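Local atomic coordinates of octaprenyl-diphosphate synthase (Bacteroides thetaiotaomicron, PDB entry 3RMG), a protein that probably acts as a magnesium-dependent prenyltransferase of the FPP/GGPP synthase family, joining isoprenoid diphosphates into longer chains. Residues A[284-287]-A[288-292]; A[198-201]-A[202-206]; A[5-8]-A[9-13]; A[310-313]-A[314-318]; A[64-67]-A[68-71]. All blocks are in the same frame, centred on the assembly; numbering follows the deposited sequence.

Interaction 1. Residues A[284-287]-A[288-292]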
# COMPACT_ATOMS: atom_id res chain seq x y z
N ILE A 284 9.66 -27.38 -23.65
CA ILE A 284 9.90 -26.08 -24.25
C ILE A 284 9.12 -25.91 -25.56
O ILE A 284 8.34 -24.97 -25.70
CB ILE A 284 11.39 -25.84 -24.51
CG1 ILE A 284 12.20 -26.12 -23.25
CG2 ILE A 284 11.62 -24.41 -25.00
CD1 ILE A 284 11.80 -25.29 -22.05
N GLU A 285 9.33 -26.81 -26.51
CA GLU A 285 8.66 -26.73 -27.80
C GLU A 285 7.17 -26.48 -27.61
O GLU A 285 6.53 -25.80 -28.41
CB GLU A 285 8.88 -28.00 -28.62
CG GLU A 285 10.34 -28.30 -28.95
CD GLU A 285 11.16 -28.69 -27.72
OE1 GLU A 285 10.65 -29.44 -26.86
OE2 GLU A 285 12.32 -28.23 -27.61
N TYR A 286 6.62 -27.03 -26.54
CA TYR A 286 5.19 -26.91 -26.28
C TYR A 286 4.81 -25.56 -25.68
O TYR A 286 3.74 -25.02 -25.96
CB TYR A 286 4.73 -28.02 -25.35
CG TYR A 286 3.32 -27.83 -24.85
CD1 TYR A 286 2.22 -28.10 -25.68
CD2 TYR A 286 3.07 -27.39 -23.56
CE1 TYR A 286 0.92 -27.93 -25.22
CE2 TYR A 286 1.77 -27.22 -23.09
CZ TYR A 286 0.71 -27.49 -23.92
OH TYR A 286 -0.57 -27.34 -23.44
N ALA A 287 5.68 -25.03 -24.82
CA ALA A 287 5.46 -23.73 -24.22
C ALA A 287 5.53 -22.68 -25.33
O ALA A 287 4.68 -21.79 -25.41
CB ALA A 287 6.50 -23.46 -23.15
N CYS A 288 6.53 -22.82 -26.20
CA CYS A 288 6.65 -22.02 -27.42
C CYS A 288 5.44 -22.13 -28.37
O CYS A 288 5.04 -21.14 -28.98
CB CYS A 288 7.94 -22.35 -28.17
SG CYS A 288 9.41 -21.51 -27.53
N ARG A 289 4.87 -23.32 -28.49
CA ARG A 289 3.67 -23.48 -29.32
C ARG A 289 2.47 -22.75 -28.71
O ARG A 289 1.64 -22.20 -29.42
CB ARG A 289 3.35 -24.96 -29.57
CG ARG A 289 3.77 -25.45 -30.95
CD ARG A 289 4.28 -26.87 -30.92
NE ARG A 289 3.42 -27.77 -30.15
CZ ARG A 289 3.88 -28.83 -29.48
NH1 ARG A 289 5.18 -29.11 -29.49
NH2 ARG A 289 3.04 -29.61 -28.80
N THR A 290 2.38 -22.75 -27.39
CA THR A 290 1.31 -22.08 -26.69
C THR A 290 1.41 -20.55 -26.85
O THR A 290 0.42 -19.87 -27.17
CB THR A 290 1.32 -22.49 -25.22
OG1 THR A 290 1.07 -23.89 -25.13
CG2 THR A 290 0.26 -21.74 -24.42
N ILE A 291 2.61 -20.02 -26.65
CA ILE A 291 2.89 -18.62 -26.90
C ILE A 291 2.39 -18.22 -28.29
O ILE A 291 1.75 -17.18 -28.46
CB ILE A 291 4.40 -18.32 -26.77
CG1 ILE A 291 4.82 -18.36 -25.30
CG2 ILE A 291 4.76 -16.96 -27.36
CD1 ILE A 291 6.32 -18.26 -25.10
N GLU A 292 2.68 -19.06 -29.28
CA GLU A 292 2.29 -18.82 -30.67
C GLU A 292 0.76 -18.73 -30.79
O GLU A 292 0.23 -17.91 -31.53
CB GLU A 292 2.81 -19.96 -31.55
CG GLU A 292 3.42 -19.54 -32.86
CD GLU A 292 4.47 -18.48 -32.69
OE1 GLU A 292 5.14 -18.48 -31.64
OE2 GLU A 292 4.62 -17.64 -33.60
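Tyr286 is the side chain around which Arg289 and Thr290, three and four residues further along the same helix, are arranged. Its CG stands anti to the backbone N (chi1 171°), beside its own carbonyl carbon, and this brings the ring to the side chains of the following turn. Thr290 OG1 sits over one face, displaced toward the rim, with Tyr286 CZ as its nearest ring atom at 3.8 Å. Arg289 comes to the same ring differently: its NH2 lies near the ring plane at the edge, 3.6 Å from Tyr286 CD1, and the two flat groups are turned 74° apart, so this is no stack. Bends at chi2 and chi3 fold the arginine back along the helix, and one face of its guanidinium rests above Tyr286 CA. Arg289 NH1 passes 4.0 Å from Glu285 CB, while the Glu285 carboxylate points elsewhere, with OE1 6.1 Å from Arg289 NH1, and at most a weak attraction through space would be expected. Tyr286 O is gripped twice, by Thr290 N and by Thr290 OG1, each at 3.0 Å and from opposite faces of the carbonyl plane. The second bond satisfies the hydroxyl of a buried threonine within its own helix. Ile284 CG2 and Cys288 SG make a looser apolar contact at 4.4 Å. Tyr286 also stacks on Tyr244, and Ala287 and Thr290 pack on helices 193-217 and 240-249. A threonine hydroxyl returned to the carbonyl four residues back is a recurrent feature of alpha-helices, here in helix 283-302 of an all-helical prenyl synthase fold.

Interaction 2. Residues A[198-201]-A[202-206]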
# COMPACT_ATOMS: atom_id res chain seq x y z
N PHE A 198 -11.94 -4.44 -25.67
CA PHE A 198 -11.01 -4.92 -26.69
C PHE A 198 -9.55 -4.74 -26.23
O PHE A 198 -8.72 -5.62 -26.43
CB PHE A 198 -11.28 -4.20 -28.00
CG PHE A 198 -10.16 -4.25 -28.99
CD1 PHE A 198 -8.99 -3.51 -28.78
CD2 PHE A 198 -10.29 -4.97 -30.18
CE1 PHE A 198 -7.95 -3.52 -29.72
CE2 PHE A 198 -9.26 -4.98 -31.11
CZ PHE A 198 -8.08 -4.25 -30.88
N ALA A 199 -9.26 -3.60 -25.61
CA ALA A 199 -7.89 -3.29 -25.18
C ALA A 199 -7.48 -4.21 -24.05
O ALA A 199 -6.34 -4.71 -24.03
CB ALA A 199 -7.79 -1.82 -24.74
N ARG A 200 -8.40 -4.43 -23.10
CA ARG A 200 -8.14 -5.34 -21.98
C ARG A 200 -7.75 -6.75 -22.42
O ARG A 200 -6.73 -7.29 -21.99
CB ARG A 200 -9.34 -5.40 -21.02
CG ARG A 200 -9.03 -6.08 -19.64
CD ARG A 200 -10.24 -6.88 -19.10
NE ARG A 200 -10.52 -8.02 -19.97
CZ ARG A 200 -9.94 -9.22 -19.85
NH1 ARG A 200 -9.07 -9.44 -18.88
NH2 ARG A 200 -10.24 -10.19 -20.71
N LEU A 201 -8.55 -7.35 -23.29
CA LEU A 201 -8.22 -8.66 -23.85
C LEU A 201 -6.86 -8.68 -24.57
O LEU A 201 -6.02 -9.56 -24.35
CB LEU A 201 -9.30 -9.10 -24.81
CG LEU A 201 -9.26 -10.53 -25.30
CD1 LEU A 201 -9.15 -11.48 -24.10
CD2 LEU A 201 -10.49 -10.84 -26.16
N LEU A 202 -6.65 -7.71 -25.45
CA LEU A 202 -5.34 -7.50 -26.05
C LEU A 202 -4.21 -7.55 -25.01
O LEU A 202 -3.27 -8.32 -25.14
CB LEU A 202 -5.29 -6.15 -26.76
CG LEU A 202 -3.97 -5.91 -27.48
CD1 LEU A 202 -3.73 -7.04 -28.51
CD2 LEU A 202 -3.99 -4.55 -28.16
N GLY A 203 -4.32 -6.72 -23.98
CA GLY A 203 -3.24 -6.64 -23.00
C GLY A 203 -3.10 -7.95 -22.28
O GLY A 203 -1.99 -8.38 -21.90
N GLU A 204 -4.23 -8.61 -22.05
CA GLU A 204 -4.16 -9.88 -21.35
C GLU A 204 -3.42 -10.89 -22.22
O GLU A 204 -2.56 -11.62 -21.72
CB GLU A 204 -5.55 -10.40 -20.98
CG GLU A 204 -5.52 -11.82 -20.41
CD GLU A 204 -6.86 -12.24 -19.85
OE1 GLU A 204 -7.52 -13.11 -20.46
OE2 GLU A 204 -7.26 -11.68 -18.81
N TYR A 205 -3.76 -10.98 -23.51
CA TYR A 205 -3.05 -11.92 -24.36
C TYR A 205 -1.55 -11.64 -24.33
O TYR A 205 -0.73 -12.57 -24.28
CB TYR A 205 -3.54 -11.87 -25.81
CG TYR A 205 -4.88 -12.53 -26.03
CD1 TYR A 205 -5.68 -12.17 -27.10
CD2 TYR A 205 -5.36 -13.50 -25.15
CE1 TYR A 205 -6.92 -12.77 -27.31
CE2 TYR A 205 -6.59 -14.10 -25.36
CZ TYR A 205 -7.35 -13.74 -26.45
OH TYR A 205 -8.58 -14.33 -26.67
N ILE A 206 -1.20 -10.36 -24.38
CA ILE A 206 0.20 -9.95 -24.41
C ILE A 206 0.92 -10.32 -23.10
O ILE A 206 2.05 -10.87 -23.12
CB ILE A 206 0.32 -8.44 -24.68
CG1 ILE A 206 -0.05 -8.15 -26.15
CG2 ILE A 206 1.72 -7.94 -24.34
CD1 ILE A 206 -0.18 -6.69 -26.48
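Glu204 reaches back one helical turn to Arg200, and its course can be traced atom by atom. CB lies close to the helix backbone, 3.5 Å from both Arg200 O and Leu201 O. From there CG runs anti to the backbone N (chi1 173°) and the chain stays extended, which carries the carboxylate alongside the arginine, the two side chains pointing the same way. CD comes within 3.7 Å of Arg200 NH1. At the tip OE2 accepts a hydrogen bond from Arg200 NH1 at 2.9 Å, the N-H pointing fairly straight at it (159°), and the pair is a salt bridge. The oxygen lies in the guanidinium plane, at its edge, whereas NH1 meets it from well above the carboxylate plane. With Glu204 OE1 4.0 Å from Arg200 NH2, the bridge rests on one bond. Beside this pair, Leu201 CD1 makes a CH-pi contact over one face of the Tyr205 ring, 4.0 Å from its centroid. Arg200 and Glu204 also touch helix 174-188, while Leu201 and Tyr205 touch helix 283-302. The opposite charges probably offset each other one turn apart along helix 193-217, the single bond fixing the carboxylate less firmly than a paired one would.

Interaction 3. Residues A[5-8]-A[9-13]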
# COMPACT_ATOMS: atom_id res chain seq x y z
N SER A 5 13.35 -2.75 -35.75
CA SER A 5 12.15 -3.03 -34.94
C SER A 5 11.91 -1.98 -33.85
O SER A 5 10.83 -1.41 -33.78
CB SER A 5 12.23 -4.42 -34.32
OG SER A 5 12.13 -5.40 -35.35
N ILE A 6 12.91 -1.73 -33.02
CA ILE A 6 12.75 -0.75 -31.95
C ILE A 6 12.18 0.57 -32.46
O ILE A 6 11.33 1.19 -31.82
CB ILE A 6 14.08 -0.49 -31.22
CG1 ILE A 6 14.40 -1.65 -30.27
CG2 ILE A 6 13.99 0.77 -30.40
CD1 ILE A 6 14.02 -3.01 -30.80
N SER A 7 12.65 0.99 -33.63
CA SER A 7 12.17 2.25 -34.20
C SER A 7 10.67 2.17 -34.54
O SER A 7 9.91 3.07 -34.18
CB SER A 7 13.00 2.65 -35.44
OG SER A 7 12.53 3.88 -35.97
N LEU A 8 10.25 1.11 -35.23
CA LEU A 8 8.84 0.92 -35.55
C LEU A 8 7.97 0.97 -34.31
O LEU A 8 6.81 1.39 -34.37
CB LEU A 8 8.62 -0.39 -36.28
CG LEU A 8 9.27 -0.54 -37.64
CD1 LEU A 8 9.04 -1.97 -38.19
CD2 LEU A 8 8.71 0.50 -38.58
N ILE A 9 8.53 0.56 -33.17
CA ILE A 9 7.81 0.52 -31.91
C ILE A 9 7.77 1.86 -31.15
O ILE A 9 6.71 2.26 -30.68
CB ILE A 9 8.41 -0.54 -30.97
CG1 ILE A 9 8.18 -1.95 -31.50
CG2 ILE A 9 7.83 -0.38 -29.56
CD1 ILE A 9 9.01 -3.01 -30.74
N LYS A 10 8.91 2.52 -31.03
CA LYS A 10 9.02 3.70 -30.15
C LYS A 10 8.89 5.02 -30.88
O LYS A 10 8.31 5.97 -30.35
CB LYS A 10 10.38 3.71 -29.42
CG LYS A 10 10.78 2.41 -28.75
CD LYS A 10 11.76 2.67 -27.60
CE LYS A 10 12.39 1.37 -27.09
NZ LYS A 10 13.05 1.53 -25.76
N THR A 11 9.44 5.10 -32.09
CA THR A 11 9.45 6.37 -32.80
C THR A 11 8.10 7.09 -32.75
O THR A 11 8.05 8.27 -32.42
CB THR A 11 9.91 6.21 -34.27
OG1 THR A 11 11.21 5.60 -34.32
CG2 THR A 11 9.97 7.58 -34.93
N PRO A 12 7.00 6.37 -33.04
CA PRO A 12 5.68 6.98 -33.12
C PRO A 12 5.21 7.52 -31.78
O PRO A 12 4.25 8.31 -31.73
CB PRO A 12 4.77 5.84 -33.59
CG PRO A 12 5.70 4.77 -34.10
CD PRO A 12 6.95 4.92 -33.28
N ILE A 13 5.88 7.12 -30.70
CA ILE A 13 5.49 7.54 -29.36
C ILE A 13 6.66 8.17 -28.61
O ILE A 13 6.62 8.36 -27.39
CB ILE A 13 4.90 6.37 -28.54
CG1 ILE A 13 5.81 5.14 -28.64
CG2 ILE A 13 3.55 6.01 -29.06
CD1 ILE A 13 5.59 4.14 -27.52
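The flat groups of this contact are peptide carbonyls, and that of Ser7 is met by two donors of Thr11. Thr11 N donates to Ser7 O at 3.0 Å, somewhat tilted from the carbonyl plane, and Thr11 OG1 adds a second bond to the same oxygen at 2.8 Å. The hydroxyl comes in well to the flank, with a C=O...O angle of 111°, and stands 33° out of the plane. Ser7 OG lies 2.7 Å from Thr11 OG1, brought there by a chi1 of -179°, which sets OG anti to the backbone N, beside the carbonyl carbon; the two hydroxyls and Ser7 O thus form one compact polar cluster. Next to it the Pro12 ring approaches the carbonyl of Leu8, its CG 3.6 Å from Leu8 O. A proline has no N-H to give, so this carbonyl is met by ring carbon where a regular helix would supply a donor. The short helix 5-10 ends in this region as the chain turns toward helix 14-23, for which Ile13 is the N-cap residue, and Ile13 N bonds back to Lys10 O at 2.7 Å. Along another side of the turn Ile6 and Lys10 run side by side, the branch methyl Ile6 CG2 touching Lys10 CE at 3.7 Å, so that the aliphatic part of the lysine is what packs. Ile9 faces inward, against Thr316 of helix 309-323 and Ile53 of helix 50-62, and Pro12 O accepts a hydrogen bond from Arg60 NH1.

Interaction 4. Residues A[310-313]-A[314-318]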
# COMPACT_ATOMS: atom_id res chain seq x y z
N ILE A 310 0.57 2.81 -35.70
CA ILE A 310 0.37 2.31 -34.35
C ILE A 310 0.10 0.80 -34.35
O ILE A 310 0.73 0.05 -33.61
CB ILE A 310 -0.75 3.08 -33.60
CG1 ILE A 310 -0.38 4.55 -33.47
CG2 ILE A 310 -0.93 2.50 -32.20
CD1 ILE A 310 1.04 4.79 -32.96
N CYS A 311 -0.81 0.35 -35.22
CA CYS A 311 -1.05 -1.09 -35.39
C CYS A 311 0.27 -1.80 -35.70
O CYS A 311 0.57 -2.84 -35.12
CB CYS A 311 -2.07 -1.36 -36.49
SG CYS A 311 -2.94 -3.00 -36.41
N LEU A 312 1.06 -1.23 -36.61
CA LEU A 312 2.31 -1.86 -37.02
C LEU A 312 3.28 -1.90 -35.85
O LEU A 312 3.98 -2.89 -35.62
CB LEU A 312 2.92 -1.09 -38.21
CG LEU A 312 4.41 -1.33 -38.54
CD1 LEU A 312 4.69 -2.80 -38.73
CD2 LEU A 312 4.84 -0.56 -39.78
N ALA A 313 3.30 -0.82 -35.07
CA ALA A 313 4.14 -0.76 -33.89
C ALA A 313 3.78 -1.85 -32.87
O ALA A 313 4.66 -2.51 -32.32
CB ALA A 313 4.07 0.64 -33.26
N LEU A 314 2.48 -2.06 -32.65
CA LEU A 314 2.00 -3.12 -31.77
C LEU A 314 2.34 -4.53 -32.27
O LEU A 314 2.75 -5.40 -31.49
CB LEU A 314 0.48 -3.00 -31.58
CG LEU A 314 0.10 -1.98 -30.52
CD1 LEU A 314 -1.33 -1.55 -30.68
CD2 LEU A 314 0.39 -2.55 -29.11
N ARG A 315 2.16 -4.78 -33.57
CA ARG A 315 2.56 -6.07 -34.08
C ARG A 315 4.05 -6.31 -33.85
O ARG A 315 4.44 -7.40 -33.44
CB ARG A 315 2.19 -6.25 -35.56
CG ARG A 315 0.69 -6.23 -35.79
CD ARG A 315 0.30 -6.82 -37.13
NE ARG A 315 1.07 -6.26 -38.24
CZ ARG A 315 0.84 -5.08 -38.81
NH1 ARG A 315 1.59 -4.69 -39.84
NH2 ARG A 315 -0.11 -4.28 -38.36
N THR A 316 4.88 -5.30 -34.08
CA THR A 316 6.32 -5.41 -33.85
C THR A 316 6.64 -5.58 -32.36
O THR A 316 7.48 -6.37 -31.97
CB THR A 316 7.10 -4.18 -34.38
OG1 THR A 316 6.68 -3.89 -35.72
CG2 THR A 316 8.60 -4.43 -34.38
N TYR A 317 5.97 -4.81 -31.51
CA TYR A 317 6.08 -5.01 -30.07
C TYR A 317 5.84 -6.48 -29.71
O TYR A 317 6.61 -7.10 -28.99
CB TYR A 317 5.03 -4.14 -29.40
CG TYR A 317 4.98 -4.18 -27.89
CD1 TYR A 317 5.64 -3.22 -27.13
CD2 TYR A 317 4.21 -5.13 -27.23
CE1 TYR A 317 5.57 -3.23 -25.74
CE2 TYR A 317 4.13 -5.15 -25.85
CZ TYR A 317 4.80 -4.20 -25.11
OH TYR A 317 4.71 -4.22 -23.74
N LEU A 318 4.76 -7.06 -30.24
CA LEU A 318 4.39 -8.40 -29.84
C LEU A 318 5.37 -9.43 -30.42
O LEU A 318 5.69 -10.41 -29.76
CB LEU A 318 2.92 -8.69 -30.19
CG LEU A 318 2.33 -10.01 -29.66
CD1 LEU A 318 2.85 -10.34 -28.27
CD2 LEU A 318 0.82 -9.97 -29.65
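Leu312 and Thr316 form the tight part of this contact, one turn apart and side by side. Leu312 O takes two hydrogen bonds, from Thr316 OG1 at 2.9 Å and from Thr316 N at 3.0 Å, one on each side of the carbonyl plane. Thr316 OG1 stands anti to its carbonyl carbon (chi1 -49°), which turns the hydroxyl back toward the preceding turn and leaves it 3.8 Å from Leu312 CD1 as well. The buried hydroxyl is therefore satisfied within the helix, while the rest of Thr316 meets Ser5, Leu8 and Ile9 of helix 5-10. Helix 309-323 is the last of the chain in the helical bundle of this family, lying against helices 5-10, 50-62, 193-217 and 283-302. Its buried flank includes Ile310 and Leu314, where Ile310 CG2 lies 4.3 Å from Leu314 CD1, and Tyr317, whose OH bonds to Met50 O. On the looser side Arg315 is the partly exposed partner. Bent at chi3, its chain doubles back over the previous turn and crosses Leu312 at about a right angle. The guanidinium touches there without any hydrogen bond to this part of the helix: Arg315 NH1 lies 3.8 Å from Leu312 CD1, and the guanidinium edge meets the buried Cys311 SG, which lies in its plane, 3.7 Å from Arg315 NH2. The polar partner of NH2 is Asp307, two residues before the helix begins, with which it forms a salt bridge.

Interaction 5. Residues A[64-67]-A[68-71]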
# COMPACT_ATOMS: atom_id res chain seq x y z
N ALA A 64 -4.98 10.96 -29.27
CA ALA A 64 -3.72 11.49 -28.81
C ALA A 64 -3.59 11.13 -27.33
O ALA A 64 -4.58 11.02 -26.62
CB ALA A 64 -3.66 13.00 -29.00
N VAL A 65 -2.35 10.95 -26.90
CA VAL A 65 -2.05 10.70 -25.51
C VAL A 65 -2.36 11.93 -24.68
O VAL A 65 -1.91 13.03 -25.00
CB VAL A 65 -0.55 10.41 -25.37
CG1 VAL A 65 -0.08 10.61 -23.93
CG2 VAL A 65 -0.22 9.02 -25.91
N THR A 66 -3.14 11.75 -23.61
CA THR A 66 -3.48 12.85 -22.71
C THR A 66 -2.66 12.70 -21.44
O THR A 66 -2.03 11.67 -21.21
CB THR A 66 -4.97 12.84 -22.33
OG1 THR A 66 -5.22 11.73 -21.46
CG2 THR A 66 -5.84 12.70 -23.56
N PRO A 67 -2.68 13.73 -20.58
CA PRO A 67 -1.98 13.66 -19.30
C PRO A 67 -2.56 12.55 -18.41
O PRO A 67 -1.85 12.00 -17.58
CB PRO A 67 -2.25 15.05 -18.68
CG PRO A 67 -2.69 15.93 -19.81
CD PRO A 67 -3.38 15.01 -20.79
N ALA A 68 -3.83 12.22 -18.61
CA ALA A 68 -4.44 11.06 -17.94
C ALA A 68 -3.77 9.74 -18.34
O ALA A 68 -3.62 8.84 -17.51
CB ALA A 68 -5.95 11.00 -18.22
N THR A 69 -3.38 9.62 -19.61
CA THR A 69 -2.71 8.42 -20.10
C THR A 69 -1.39 8.26 -19.39
O THR A 69 -1.06 7.18 -18.91
CB THR A 69 -2.42 8.51 -21.61
OG1 THR A 69 -3.63 8.79 -22.32
CG2 THR A 69 -1.85 7.21 -22.13
N LEU A 70 -0.62 9.35 -19.33
CA LEU A 70 0.64 9.34 -18.60
C LEU A 70 0.48 9.01 -17.12
O LEU A 70 1.26 8.23 -16.58
CB LEU A 70 1.38 10.68 -18.76
CG LEU A 70 1.51 11.10 -20.23
CD1 LEU A 70 1.97 12.55 -20.33
CD2 LEU A 70 2.45 10.16 -20.95
N HIS A 71 -0.52 9.60 -16.44
CA HIS A 71 -0.70 9.28 -15.01
C HIS A 71 -1.11 7.81 -14.81
O HIS A 71 -0.61 7.13 -13.92
CB HIS A 71 -1.69 10.24 -14.33
CG HIS A 71 -1.09 11.57 -13.99
ND1 HIS A 71 -0.05 11.71 -13.10
CD2 HIS A 71 -1.37 12.82 -14.45
CE1 HIS A 71 0.28 12.99 -13.01
NE2 HIS A 71 -0.51 13.68 -13.82
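Thr66 and Thr69 cap the start of a helix reciprocally, with a threonine at both ends of the capping box and both of its bonds rather long. In one direction Thr66 N donates to Thr69 OG1 at 3.3 Å; in the other Thr69 N gives a weak bond to Thr66 OG1 at 3.4 Å. The second bond depends on the torsion of Thr66, whose OG1 lies between the backbone N and the carbonyl carbon (chi1 71°), a crowded position that swings the hydroxyl over the first turn. Thr66 O is turned toward the same turn and accepts weakly from Thr69 N and Leu70 N. By Pro67 the helical pattern is under way, its O taking the N-H of His71 at 3.0 Å. His71 CD2 also comes 3.3 Å from Pro67 O, the oxygen being oblique to the ring. Just ahead of the cap, Val65 CG1 reaches across to Thr69 CB and Leu70 CD2, each at 3.9 Å, the Val65 side chain crossing both at about a right angle. With Thr66 as N-cap, the apolar contact of Val65 with Leu70 is a hydrophobic staple beside the capping box. The polar ends are engaged further out: Thr69 OG1 bonds to Ser188 OG, and His71 ND1 to His125 ND1. The turn links helix 50-62 to helix 67-90. Thr69 packs on Val55 and Ala59 of the former, while Val65, Leu70 and His71 lean on helix 14-23.

Overall arrangement
Along the chain the order is interaction 3, 5, 2, 1, 4, with each one closed before the next opens. Interactions 3 and 4 are the closest pair, their centres 9 Å apart: helix 5-10 packs directly on helix 309-323, bringing the two ends of the chain together. Interaction 4 also touches interaction 2, with centres 13 Å apart, where Ile206 meets Tyr317 and Leu318. Interaction 1, on helix 283-302, lies about 7 Å from interactions 2 and 4 at the nearest atoms. Interaction 5, at the start of helix 67-90, is 35 Å from interaction 1 between centres, across the middle of the chain. Interactions 3, 4 and 2 thus form a touching series that ties helices 5-10, 309-323 and 193-217 together.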